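Local atomic coordinates of glutaredoxin related protein (Sulfolobus solfataricus, PDB entry 4MNN), a protein that probably catalyses the exchange of thiols and disulfides in other proteins, as an atypical protein disulfide oxidoreductase with a thioredoxin fold. Residues Val6-Leu11 against Lys34-Val39; Gly55-Tyr60 against Ile127-Lys132; Leu78-Asn83 against Leu121-Gln126; Leu105-Thr108 against Lys113-Ile116; Tyr136-Thr139 against Glu144-Lys147. All coordinates share one frame; numbering follows the deposited sequence.

Contacts 2 and 3 bring the two thioredoxin-like parts of the chain together. Their centres are about 10 Å apart, and they share a direct link, because Arg57 of contact 2 reaches the carbonyl oxygens of Ser125 and Gln126 in contact 3. Contact 4 holds Cys114 of the Cys111-Cys114 disulfide, the probable redox site, and lies on the same helix 114-127 as contact 3, with centres about 16 Å apart. Contact 5 adjoins contact 4 through neighbouring strands of the sheet, centres about 12 Å apart. Contact 1 belongs to the N-terminal part; it touches contact 3 where Leu11 meets Leu78, but its centre is about 28 Å from that of contact 5.

Contact 1. Residues Val6-Leu11 against Lys34-Val39; sequences VIKEYL and KNYVNV
The ring of Tyr36 is caught between its own loop and helix 4-11. On one face lies CB of Asn35, 3.8 Å above the plane and offset toward the rim; on the other side of the plane stands the helix, with CA of Lys8 making an off-centre CH-pi contact 4.2 Å from the Tyr36 ring centroid. Leu11 and Ile7 come to that same side at a slant, Leu11 at the root of the ring and Ile7 farther out. Leu11 CB meets Tyr36 CB at 3.7 Å, and Ile7 CG2 touches Tyr36 CD1 at 3.8 Å. The Ile7 methyl is brought to bear because CG2 stands anti to the backbone N. Ile7 as a whole also packs on Glu32 and Phe33 of helix 27-33. Beyond the ring, Tyr36 OH reaches the aliphatic root of Lys8, 3.4 Å from Lys8 CB, while the extended lysine chain carries its amine onward.

A long aromatic residue suits this place, since its length lets one side chain meet three residues on one flank of the helix, at i, i+1 and i+4. Leucine and isoleucine fill the buried side, where Leu11 also packs on Phe33 and on Leu75 and Leu78 of helix 71-83; lysine suits the outer rim, offering carbons to the ring and a charge to solvent. The contact joins the N-terminal helix to the loop that leads into strand 38-41. With no hydrogen bond joining the two segments, their cohesion rests on dispersion and the fit of apolar surfaces, so it depends on shape more than on exact polar alignment.

Contact 2. Residues Gly55-Tyr60 against Ile127-Lys132; sequences GDRVYY and INENVK
Arg57 and Glu129 meet with a methylene set over the face of a guanidinium: Glu129 CG sits over the centre of the group, 3.2 Å from Arg57 CZ. Tyr59 CE2 lies over the opposite face, offset toward its rim, which leaves the guanidinium sandwiched and its rotation restricted. Arginine suits this tight part because its flat end accepts neighbours on both faces while its N-H groups work at the rim; NH2 donates to the backbone oxygens of Ser125 and Gln126, late in helix 114-127.

The outer side is looser. The Glu129 carboxylate is stacked at 21° to the guanidinium, and the salt bridge is long, 3.9 Å from Arg57 NH1 to Glu129 OE2, with the oxygen well out of plane, an attraction of charges alone. With an alanine here in place of Arg57, the Ser125 and Gln126 carbonyls would probably lose this donor and a gap would open between Glu129 and Tyr59.

Between the strands, a water bridges the backbones, 2.8 Å from both Tyr59 O and Val131 O. The contact lies where parallel neighbours 57-63 and 131-137 begin, and the type I turn from Asn128 to Val131, which carries Glu129, links helix 114-127 to strand 131-137.

Contact 3. Residues Leu78-Asn83 against Leu121-Gln126; sequences LVRISN and LYQVSQ
Arg80 and Gln123 both turn CG anti to their carbonyl carbons, and beyond that bend each chain runs out extended; a near-perpendicular last torsion in each then turns the planes of guanidinium and amide to within 12° of each other. The pair is a stack of flat groups: Gln123 CD is 3.9 Å from Arg80 NH1, and the overlap is displaced toward the rim of the guanidinium. NH1 also forms a salt bridge with Glu119, one turn earlier on the same helix as Gln123, and this second partner helps to fix the arginine's end over the amide. Gln126 departs from the usual staggered positions (chi1 -103°), a turn that sends its extended chain across to the first helix. There its CG rests on Ile81 CG1 at 3.5 Å, and Gln126 OE1 lies 3.5 Å from Arg80 CB.

The segments belong to helices 71-83 and 114-127, which run nearly parallel, 17° between their directions, and pack on the same sheet, one helix from each thioredoxin-like part of the chain. Their axes come no nearer than 10.4 Å, a spacing that suits the long side chains of arginine and glutamine. Such chains bridge the gap with their carbons and keep their polar ends available: Gln126 NE2 donates to the carbonyl of Val85 in the loop after the first helix. Isoleucine belongs on the sheet-facing flank, where Ile81 also touches Tyr59 and Ile19. On the second helix, small Ser125 fits beside strand 57-63 and satisfies its hydroxyl locally, OG donating to Tyr122 O at 2.8 Å from the same face of that carbonyl as Gln126 N.

Contact 4. Residues Leu105-Thr108 against Lys113-Ile116; sequences LFVT and KCPI
Strand 101-107 runs out at Val107, whose CA comes within 5.8 Å of the CA of Cys114 in the first turn of helix 114-127, the chain having doubled back through a short loop. The side chains of these two residues point at each other and make up the heart of the contact. Cys114 SG lies 3.6 Å from Val107 CB, and almost the same distance from the CA, so the sulfur rests against the base of the valine. Cys114 CB meets Val107 CG1, again at 3.6 Å. This methyl is available because it stands anti to the valine's carbonyl carbon (chi1 -56°), while CG2 is wedged between the backbone N and C. No hydrogen bond crosses between the segments; Thr108 N is 4.0 Å from Cys114 SG.

Cys114 is joined to Cys111 in a disulfide, and the two form a CxxC sequence at the head of a helix, as in thioredoxins, where such a pair is the redox centre; the same role is probable here. In that pattern the second cysteine is the buried one, and Cys114 is indeed buried, with Val107 against its sulfur and Glu70 also touching it. The strand, this helix and strand 131-137 make one beta-alpha-beta unit. A branched valine suits a strand and gives the sulfur a compact apolar seat, and Pro115, lacking an N-H, is at home in the first turn of a helix, where no carbonyl awaits one. Along the strand, residues alternate: Leu105 also faces the helix, packing on Thr117, Ala118 and Leu121, whereas Phe106 points to the other side of the sheet, toward Tyr136 and Ile157.

Contact 5. Residues Tyr136-Thr139 against Glu144-Lys147; sequences YDAT and ERDK
An Asx turn closes strand 131-137 of the C-terminal thioredoxin-like part, and around it Tyr136 and Ala138 receive Glu144 and Arg145 of the short helix 142-147. Asp137 makes the turn: its OD1 accepts from Thr139 N at 2.9 Å and from Thr139 OG1, both from the same face of the carboxylate plane, which holds the backbone bent as it leaves the sheet. Aspartate suits the spot for its short, accepting side chain.

Across the contact, Glu144 bends at chi2 and brings its CG obliquely to the tyrosine ring, 3.9 Å from Tyr136 CE2; the ring also meets Phe106 and stacks on Tyr63. Ala138, small enough to let the helix come close, touches Arg145 with its CB, 3.9 Å from Arg145 CD. The arginine chain bends at chi3 (73°), passing the methyl and giving a weak hydrogen bond from NH1 to Ala138 O, 3.3 Å long. A leucine in place of Arg145 would probably leave the Ala138 carbonyl without this donor and Asp146 without its ion-pair mate. Arg145 grips Asp146 side-on with two nitrogens, NE lying 3.2 Å from Asp146 OD1, an oxygen almost exactly in the guanidinium plane.

Contact 1. Residues Val6-Leu11 against Lys34-Val39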
# COMPACT_ATOMS: atom_id res chain seq x y z
N VAL A 6 -6.35 -1.92 17.61
CA VAL A 6 -6.82 -2.04 16.24
C VAL A 6 -5.97 -3.03 15.44
O VAL A 6 -6.48 -3.78 14.60
CB VAL A 6 -6.87 -0.67 15.52
CG1 VAL A 6 -5.48 -0.16 15.22
CG2 VAL A 6 -7.69 -0.81 14.24
N ILE A 7 -4.68 -3.08 15.72
CA ILE A 7 -3.84 -4.03 14.98
C ILE A 7 -4.28 -5.44 15.34
O ILE A 7 -4.43 -6.30 14.47
CB ILE A 7 -2.36 -3.84 15.34
CG1 ILE A 7 -1.90 -2.48 14.81
CG2 ILE A 7 -1.49 -5.05 14.78
CD1 ILE A 7 -0.51 -2.04 15.32
N LYS A 8 -4.53 -5.68 16.62
CA LYS A 8 -4.98 -7.01 17.03
C LYS A 8 -6.32 -7.36 16.41
O LYS A 8 -6.53 -8.48 15.91
CB LYS A 8 -5.11 -7.09 18.55
CG LYS A 8 -5.52 -8.50 19.04
CD LYS A 8 -5.66 -8.58 20.55
CE LYS A 8 -5.79 -10.05 20.99
NZ LYS A 8 -5.41 -10.28 22.43
N GLU A 9 -7.25 -6.43 16.47
CA GLU A 9 -8.57 -6.71 15.97
C GLU A 9 -8.59 -7.06 14.50
O GLU A 9 -9.39 -7.90 14.06
CB GLU A 9 -9.51 -5.55 16.28
CG GLU A 9 -9.87 -5.50 17.77
CD GLU A 9 -10.59 -6.76 18.23
OE1 GLU A 9 -10.10 -7.43 19.16
OE2 GLU A 9 -11.66 -7.07 17.66
N TYR A 10 -7.69 -6.45 13.74
CA TYR A 10 -7.63 -6.75 12.32
C TYR A 10 -6.78 -7.94 11.99
O TYR A 10 -7.13 -8.73 11.12
CB TYR A 10 -7.07 -5.56 11.53
CG TYR A 10 -8.11 -4.53 11.19
CD1 TYR A 10 -8.55 -3.62 12.14
CD2 TYR A 10 -8.70 -4.49 9.91
CE1 TYR A 10 -9.56 -2.70 11.84
CE2 TYR A 10 -9.70 -3.58 9.60
CZ TYR A 10 -10.12 -2.68 10.58
OH TYR A 10 -11.13 -1.78 10.28
N LEU A 11 -5.67 -8.10 12.69
CA LEU A 11 -4.73 -9.15 12.34
C LEU A 11 -4.71 -10.45 13.10
O LEU A 11 -4.26 -11.47 12.57
CB LEU A 11 -3.33 -8.55 12.34
CG LEU A 11 -3.21 -7.26 11.50
CD1 LEU A 11 -1.75 -6.84 11.45
CD2 LEU A 11 -3.76 -7.49 10.08
N LYS A 34 4.39 -7.97 14.41
CA LYS A 34 5.09 -9.22 14.52
C LYS A 34 4.35 -10.22 15.41
O LYS A 34 4.53 -11.43 15.29
CB LYS A 34 6.50 -8.93 15.06
CG LYS A 34 7.61 -9.67 14.38
CD LYS A 34 8.95 -9.24 14.92
CE LYS A 34 10.01 -10.28 14.62
NZ LYS A 34 10.11 -10.52 13.16
N ASN A 35 3.47 -9.71 16.27
CA ASN A 35 2.73 -10.59 17.16
C ASN A 35 1.73 -11.37 16.34
O ASN A 35 1.28 -12.43 16.76
CB ASN A 35 1.98 -9.80 18.26
CG ASN A 35 2.90 -8.89 19.07
OD1 ASN A 35 4.02 -9.26 19.43
ND2 ASN A 35 2.41 -7.70 19.38
N TYR A 36 1.41 -10.88 15.14
CA TYR A 36 0.42 -11.53 14.28
C TYR A 36 0.82 -12.02 12.91
O TYR A 36 0.20 -12.95 12.40
CB TYR A 36 -0.81 -10.61 14.09
CG TYR A 36 -1.27 -9.99 15.37
CD1 TYR A 36 -0.90 -8.70 15.72
CD2 TYR A 36 -1.96 -10.74 16.31
CE1 TYR A 36 -1.18 -8.18 16.97
CE2 TYR A 36 -2.25 -10.24 17.57
CZ TYR A 36 -1.86 -8.97 17.90
OH TYR A 36 -2.11 -8.49 19.17
N VAL A 37 1.80 -11.38 12.28
CA VAL A 37 2.23 -11.78 10.94
C VAL A 37 3.75 -11.78 10.88
O VAL A 37 4.40 -11.26 11.78
CB VAL A 37 1.71 -10.84 9.83
CG1 VAL A 37 0.18 -10.86 9.78
CG2 VAL A 37 2.25 -9.37 10.07
N ASN A 38 4.32 -12.35 9.82
CA ASN A 38 5.78 -12.36 9.73
C ASN A 38 6.21 -10.97 9.35
O ASN A 38 5.63 -10.38 8.43
CB ASN A 38 6.23 -13.33 8.62
CG ASN A 38 5.77 -14.77 8.88
OD1 ASN A 38 5.89 -15.27 9.99
ND2 ASN A 38 5.25 -15.42 7.86
N VAL A 39 7.21 -10.45 10.05
CA VAL A 39 7.75 -9.13 9.75
C VAL A 39 9.28 -9.25 9.53
O VAL A 39 9.98 -9.77 10.39
CB VAL A 39 7.51 -8.13 10.91
CG1 VAL A 39 8.11 -6.77 10.58
CG2 VAL A 39 5.99 -7.98 11.17

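Contact 2. Residues Gly55-Tyr60 against Ile127-Lys132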
# COMPACT_ATOMS: atom_id res chain seq x y z
N GLY A 55 4.20 -15.16 0.16
CA GLY A 55 5.16 -15.99 -0.54
C GLY A 55 6.15 -15.09 -1.25
O GLY A 55 6.62 -14.10 -0.68
N ASP A 56 6.49 -15.39 -2.50
CA ASP A 56 7.44 -14.55 -3.23
C ASP A 56 6.72 -13.37 -3.90
O ASP A 56 7.38 -12.51 -4.48
CB ASP A 56 8.14 -15.33 -4.35
CG ASP A 56 9.13 -16.34 -3.83
OD1 ASP A 56 9.86 -15.99 -2.87
OD2 ASP A 56 9.18 -17.47 -4.39
N ARG A 57 5.40 -13.34 -3.84
CA ARG A 57 4.70 -12.25 -4.54
C ARG A 57 4.62 -10.93 -3.78
O ARG A 57 4.15 -10.91 -2.66
CB ARG A 57 3.28 -12.67 -4.90
CG ARG A 57 2.46 -11.55 -5.56
CD ARG A 57 1.13 -12.14 -6.10
NE ARG A 57 0.21 -11.09 -6.57
CZ ARG A 57 -1.02 -11.32 -7.03
NH1 ARG A 57 -1.49 -12.56 -7.07
NH2 ARG A 57 -1.76 -10.31 -7.46
N VAL A 58 5.05 -9.84 -4.42
CA VAL A 58 4.97 -8.50 -3.81
C VAL A 58 3.69 -7.84 -4.33
O VAL A 58 3.53 -7.62 -5.53
CB VAL A 58 6.19 -7.61 -4.20
CG1 VAL A 58 6.03 -6.19 -3.61
CG2 VAL A 58 7.50 -8.25 -3.70
N TYR A 59 2.75 -7.55 -3.42
CA TYR A 59 1.51 -6.91 -3.79
C TYR A 59 1.70 -5.43 -4.00
O TYR A 59 1.13 -4.85 -4.93
CB TYR A 59 0.45 -7.18 -2.73
CG TYR A 59 -0.04 -8.60 -2.82
CD1 TYR A 59 0.71 -9.65 -2.30
CD2 TYR A 59 -1.24 -8.90 -3.48
CE1 TYR A 59 0.29 -11.00 -2.44
CE2 TYR A 59 -1.66 -10.23 -3.63
CZ TYR A 59 -0.89 -11.27 -3.11
OH TYR A 59 -1.30 -12.59 -3.23
N TYR A 60 2.50 -4.81 -3.14
CA TYR A 60 2.81 -3.40 -3.33
C TYR A 60 3.87 -2.97 -2.34
O TYR A 60 4.21 -3.71 -1.41
CB TYR A 60 1.54 -2.55 -3.15
CG TYR A 60 0.92 -2.63 -1.77
CD1 TYR A 60 1.43 -1.89 -0.70
CD2 TYR A 60 -0.17 -3.48 -1.52
CE1 TYR A 60 0.87 -1.98 0.57
CE2 TYR A 60 -0.74 -3.59 -0.23
CZ TYR A 60 -0.22 -2.84 0.80
OH TYR A 60 -0.73 -2.92 2.10
N ILE A 127 -5.88 -8.40 -7.69
CA ILE A 127 -6.50 -8.98 -8.88
C ILE A 127 -5.58 -9.10 -10.07
O ILE A 127 -5.74 -9.99 -10.89
CB ILE A 127 -7.66 -8.09 -9.42
CG1 ILE A 127 -8.72 -7.87 -8.36
CG2 ILE A 127 -8.27 -8.71 -10.66
CD1 ILE A 127 -9.64 -6.75 -8.74
N ASN A 128 -4.61 -8.20 -10.15
CA ASN A 128 -3.78 -8.13 -11.35
C ASN A 128 -2.28 -8.12 -11.08
O ASN A 128 -1.71 -7.10 -10.68
CB ASN A 128 -4.24 -6.84 -12.09
CG ASN A 128 -3.55 -6.62 -13.43
OD1 ASN A 128 -3.93 -5.72 -14.19
ND2 ASN A 128 -2.57 -7.42 -13.72
N GLU A 129 -1.65 -9.27 -11.31
CA GLU A 129 -0.21 -9.41 -11.10
C GLU A 129 0.62 -8.66 -12.12
O GLU A 129 1.84 -8.55 -11.97
CB GLU A 129 0.19 -10.88 -11.15
CG GLU A 129 -0.54 -11.74 -10.18
CD GLU A 129 -0.18 -13.20 -10.37
OE1 GLU A 129 1.03 -13.52 -10.24
OE2 GLU A 129 -1.11 -14.00 -10.65
N ASN A 130 -0.03 -8.17 -13.18
CA ASN A 130 0.69 -7.47 -14.25
C ASN A 130 0.84 -5.98 -13.91
O ASN A 130 1.44 -5.23 -14.69
CB ASN A 130 -0.07 -7.62 -15.57
CG ASN A 130 -0.20 -9.07 -16.01
OD1 ASN A 130 -1.29 -9.53 -16.37
ND2 ASN A 130 0.90 -9.79 -15.98
N VAL A 131 0.26 -5.57 -12.79
CA VAL A 131 0.36 -4.17 -12.34
C VAL A 131 1.44 -4.14 -11.25
O VAL A 131 1.52 -5.06 -10.45
CB VAL A 131 -1.00 -3.67 -11.74
CG1 VAL A 131 -0.76 -2.53 -10.74
CG2 VAL A 131 -1.91 -3.14 -12.87
N LYS A 132 2.27 -3.11 -11.22
CA LYS A 132 3.27 -2.98 -10.16
C LYS A 132 2.88 -1.71 -9.42
O LYS A 132 3.14 -0.61 -9.89
CB LYS A 132 4.69 -2.83 -10.72
CG LYS A 132 5.71 -2.73 -9.57
CD LYS A 132 7.10 -2.46 -10.06
CE LYS A 132 8.06 -2.59 -8.90
NZ LYS A 132 9.48 -2.38 -9.28
O HOH W 1 1.82 -4.63 -7.65

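Contact 3. Residues Leu78-Asn83 against Leu121-Gln126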
# COMPACT_ATOMS: atom_id res chain seq x y z
N LEU A 78 -4.22 -6.00 4.30
CA LEU A 78 -3.58 -7.21 4.81
C LEU A 78 -4.60 -8.35 4.95
O LEU A 78 -4.33 -9.51 4.58
CB LEU A 78 -2.97 -6.91 6.18
CG LEU A 78 -1.46 -6.55 6.27
CD1 LEU A 78 -0.92 -5.98 5.02
CD2 LEU A 78 -1.22 -5.66 7.48
N VAL A 79 -5.74 -8.03 5.52
CA VAL A 79 -6.78 -9.04 5.72
C VAL A 79 -7.31 -9.55 4.38
O VAL A 79 -7.49 -10.75 4.19
CB VAL A 79 -7.93 -8.44 6.55
CG1 VAL A 79 -9.10 -9.46 6.67
CG2 VAL A 79 -7.39 -8.03 7.93
N ARG A 80 -7.56 -8.64 3.43
CA ARG A 80 -8.09 -9.05 2.13
C ARG A 80 -7.11 -9.95 1.38
O ARG A 80 -7.49 -10.98 0.83
CB ARG A 80 -8.43 -7.83 1.26
CG ARG A 80 -9.58 -6.96 1.75
CD ARG A 80 -10.31 -6.29 0.56
NE ARG A 80 -11.51 -5.61 1.03
CZ ARG A 80 -11.58 -4.33 1.36
NH1 ARG A 80 -10.49 -3.55 1.26
NH2 ARG A 80 -12.71 -3.83 1.86
N ILE A 81 -5.83 -9.56 1.40
CA ILE A 81 -4.82 -10.34 0.72
C ILE A 81 -4.65 -11.72 1.41
O ILE A 81 -4.57 -12.75 0.74
CB ILE A 81 -3.47 -9.57 0.72
CG1 ILE A 81 -3.57 -8.39 -0.25
CG2 ILE A 81 -2.31 -10.47 0.27
CD1 ILE A 81 -2.48 -7.33 -0.01
N SER A 82 -4.64 -11.74 2.74
CA SER A 82 -4.46 -12.99 3.46
C SER A 82 -5.61 -13.98 3.26
O SER A 82 -5.40 -15.19 3.28
CB SER A 82 -4.26 -12.72 4.95
OG SER A 82 -3.91 -13.92 5.62
N ASN A 83 -6.82 -13.45 3.06
CA ASN A 83 -8.02 -14.28 2.85
C ASN A 83 -8.33 -14.44 1.37
O ASN A 83 -9.23 -15.20 0.98
CB ASN A 83 -9.23 -13.64 3.53
CG ASN A 83 -9.19 -13.78 5.04
OD1 ASN A 83 -9.76 -12.98 5.75
ND2 ASN A 83 -8.53 -14.82 5.52
N LEU A 121 -6.87 0.78 -5.14
CA LEU A 121 -5.68 0.24 -5.81
C LEU A 121 -5.10 -0.99 -5.12
O LEU A 121 -4.56 -1.86 -5.80
CB LEU A 121 -4.61 1.34 -5.97
CG LEU A 121 -5.05 2.43 -6.95
CD1 LEU A 121 -3.97 3.56 -6.99
CD2 LEU A 121 -5.23 1.82 -8.39
N TYR A 122 -5.23 -1.09 -3.80
CA TYR A 122 -4.72 -2.28 -3.09
C TYR A 122 -5.47 -3.48 -3.64
O TYR A 122 -4.90 -4.56 -3.82
CB TYR A 122 -4.98 -2.21 -1.59
CG TYR A 122 -4.09 -1.23 -0.86
CD1 TYR A 122 -4.57 -0.53 0.26
CD2 TYR A 122 -2.75 -1.03 -1.26
CE1 TYR A 122 -3.74 0.35 0.98
CE2 TYR A 122 -1.90 -0.15 -0.55
CZ TYR A 122 -2.41 0.53 0.58
OH TYR A 122 -1.60 1.35 1.32
N GLN A 123 -6.76 -3.30 -3.92
CA GLN A 123 -7.54 -4.41 -4.45
C GLN A 123 -7.15 -4.71 -5.89
O GLN A 123 -7.13 -5.86 -6.30
CB GLN A 123 -9.02 -4.12 -4.31
CG GLN A 123 -9.42 -4.16 -2.83
CD GLN A 123 -10.84 -3.79 -2.62
OE1 GLN A 123 -11.17 -2.62 -2.41
NE2 GLN A 123 -11.72 -4.78 -2.68
N VAL A 124 -6.85 -3.67 -6.67
CA VAL A 124 -6.40 -3.89 -8.03
C VAL A 124 -5.07 -4.70 -8.02
O VAL A 124 -4.87 -5.62 -8.84
CB VAL A 124 -6.19 -2.54 -8.75
CG1 VAL A 124 -5.55 -2.76 -10.11
CG2 VAL A 124 -7.51 -1.79 -8.88
N SER A 125 -4.17 -4.41 -7.08
CA SER A 125 -2.88 -5.15 -7.03
C SER A 125 -3.10 -6.63 -6.70
O SER A 125 -2.28 -7.48 -7.06
CB SER A 125 -1.93 -4.50 -5.99
OG SER A 125 -2.22 -4.85 -4.64
N GLN A 126 -4.20 -6.91 -6.01
CA GLN A 126 -4.57 -8.30 -5.66
C GLN A 126 -5.05 -9.07 -6.88
O GLN A 126 -4.73 -10.26 -7.06
CB GLN A 126 -5.72 -8.30 -4.68
CG GLN A 126 -5.40 -8.56 -3.26
CD GLN A 126 -6.67 -8.56 -2.42
OE1 GLN A 126 -7.13 -7.51 -1.99
NE2 GLN A 126 -7.24 -9.72 -2.21

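Contact 4. Residues Leu105-Thr108 against Lys113-Ile116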
# COMPACT_ATOMS: atom_id res chain seq x y z
N LEU A 105 0.78 5.80 -6.80
CA LEU A 105 -0.21 6.65 -6.14
C LEU A 105 0.52 7.54 -5.14
O LEU A 105 1.26 7.04 -4.31
CB LEU A 105 -1.23 5.79 -5.37
CG LEU A 105 -2.15 6.62 -4.46
CD1 LEU A 105 -3.03 7.52 -5.32
CD2 LEU A 105 -3.05 5.70 -3.58
N PHE A 106 0.34 8.85 -5.25
CA PHE A 106 0.91 9.79 -4.30
C PHE A 106 -0.18 10.21 -3.33
O PHE A 106 -1.29 10.55 -3.75
CB PHE A 106 1.47 11.01 -5.03
CG PHE A 106 2.71 10.67 -5.85
CD1 PHE A 106 3.97 10.82 -5.31
CD2 PHE A 106 2.57 10.06 -7.10
CE1 PHE A 106 5.09 10.38 -6.00
CE2 PHE A 106 3.69 9.60 -7.80
CZ PHE A 106 4.95 9.77 -7.24
N VAL A 107 0.15 10.20 -2.05
CA VAL A 107 -0.77 10.61 -1.00
C VAL A 107 -0.02 11.45 0.04
O VAL A 107 1.19 11.62 -0.04
CB VAL A 107 -1.34 9.36 -0.22
CG1 VAL A 107 -2.01 8.37 -1.17
CG2 VAL A 107 -0.19 8.65 0.56
N THR A 108 -0.79 11.99 1.00
CA THR A 108 -0.24 12.66 2.18
C THR A 108 -1.24 12.33 3.29
O THR A 108 -2.36 11.92 3.00
CB THR A 108 -0.12 14.20 2.04
OG1 THR A 108 -1.44 14.79 1.94
CG2 THR A 108 0.69 14.54 0.81
N LYS A 113 -9.43 12.19 0.25
CA LYS A 113 -9.68 11.16 -0.74
C LYS A 113 -8.58 10.14 -0.91
O LYS A 113 -8.76 9.18 -1.62
CB LYS A 113 -10.01 11.77 -2.12
CG LYS A 113 -11.36 12.45 -2.21
CD LYS A 113 -11.66 12.92 -3.62
CE LYS A 113 -10.64 13.95 -4.10
NZ LYS A 113 -10.55 15.17 -3.24
N CYS A 114 -7.44 10.31 -0.24
CA CYS A 114 -6.36 9.36 -0.47
C CYS A 114 -6.64 7.94 0.02
O CYS A 114 -6.36 7.00 -0.69
CB CYS A 114 -5.06 9.86 0.16
SG CYS A 114 -4.32 11.33 -0.67
N PRO A 115 -7.20 7.78 1.23
CA PRO A 115 -7.46 6.41 1.68
C PRO A 115 -8.43 5.66 0.79
O PRO A 115 -8.33 4.45 0.66
CB PRO A 115 -7.94 6.59 3.13
CG PRO A 115 -8.41 8.03 3.19
CD PRO A 115 -7.41 8.76 2.31
N ILE A 116 -9.38 6.38 0.19
CA ILE A 116 -10.35 5.77 -0.70
C ILE A 116 -9.60 5.24 -1.94
O ILE A 116 -9.84 4.12 -2.40
CB ILE A 116 -11.42 6.82 -1.12
CG1 ILE A 116 -11.89 7.60 0.12
CG2 ILE A 116 -12.57 6.13 -1.82
CD1 ILE A 116 -12.90 8.71 -0.15

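Contact 5. Residues Tyr136-Thr139 against Glu144-Lys147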
# COMPACT_ATOMS: atom_id res chain seq x y z
N TYR A 136 3.31 6.36 -2.53
CA TYR A 136 4.31 7.27 -1.97
C TYR A 136 3.68 8.34 -1.10
O TYR A 136 2.75 8.99 -1.53
CB TYR A 136 5.04 8.03 -3.07
CG TYR A 136 5.88 7.17 -3.98
CD1 TYR A 136 5.30 6.50 -5.08
CD2 TYR A 136 7.24 7.02 -3.75
CE1 TYR A 136 6.07 5.70 -5.93
CE2 TYR A 136 8.03 6.21 -4.60
CZ TYR A 136 7.43 5.56 -5.68
OH TYR A 136 8.21 4.77 -6.50
N ASP A 137 4.20 8.49 0.12
CA ASP A 137 3.78 9.58 1.01
C ASP A 137 4.61 10.76 0.44
O ASP A 137 5.85 10.83 0.60
CB ASP A 137 4.19 9.32 2.46
CG ASP A 137 3.85 10.50 3.40
OD1 ASP A 137 3.80 11.66 2.96
OD2 ASP A 137 3.66 10.28 4.61
N ALA A 138 3.93 11.66 -0.26
CA ALA A 138 4.54 12.80 -0.91
C ALA A 138 5.26 13.77 0.02
O ALA A 138 6.08 14.57 -0.44
CB ALA A 138 3.47 13.54 -1.72
N THR A 139 4.92 13.74 1.32
CA THR A 139 5.58 14.63 2.29
C THR A 139 6.94 14.08 2.66
O THR A 139 7.87 14.82 3.01
CB THR A 139 4.74 14.80 3.61
OG1 THR A 139 4.68 13.56 4.34
CG2 THR A 139 3.35 15.27 3.26
N GLU A 144 10.42 12.28 -5.39
CA GLU A 144 9.52 11.54 -6.25
C GLU A 144 8.29 12.40 -6.58
O GLU A 144 7.84 12.46 -7.73
CB GLU A 144 9.11 10.23 -5.55
CG GLU A 144 10.29 9.25 -5.46
CD GLU A 144 10.79 8.85 -6.84
OE1 GLU A 144 12.01 8.63 -7.01
OE2 GLU A 144 9.96 8.74 -7.76
N ARG A 145 7.75 13.07 -5.58
CA ARG A 145 6.57 13.93 -5.75
C ARG A 145 6.84 14.95 -6.88
O ARG A 145 6.04 15.13 -7.81
CB ARG A 145 6.30 14.68 -4.44
CG ARG A 145 5.17 15.72 -4.54
CD ARG A 145 5.16 16.68 -3.33
NE ARG A 145 6.29 17.62 -3.42
CZ ARG A 145 6.96 18.10 -2.37
NH1 ARG A 145 6.62 17.73 -1.14
NH2 ARG A 145 7.99 18.92 -2.55
N ASP A 146 7.98 15.61 -6.79
CA ASP A 146 8.31 16.63 -7.77
C ASP A 146 8.66 16.08 -9.14
O ASP A 146 8.37 16.71 -10.16
CB ASP A 146 9.39 17.56 -7.22
CG ASP A 146 8.86 18.43 -6.10
OD1 ASP A 146 7.64 18.74 -6.13
OD2 ASP A 146 9.64 18.83 -5.20
N LYS A 147 9.23 14.89 -9.17
CA LYS A 147 9.60 14.26 -10.41
C LYS A 147 8.36 14.08 -11.27
O LYS A 147 8.38 14.27 -12.51
CB LYS A 147 10.23 12.90 -10.12
CG LYS A 147 10.54 12.09 -11.37
CD LYS A 147 11.27 10.79 -11.05
CE LYS A 147 11.49 9.97 -12.33
NZ LYS A 147 12.06 8.63 -12.01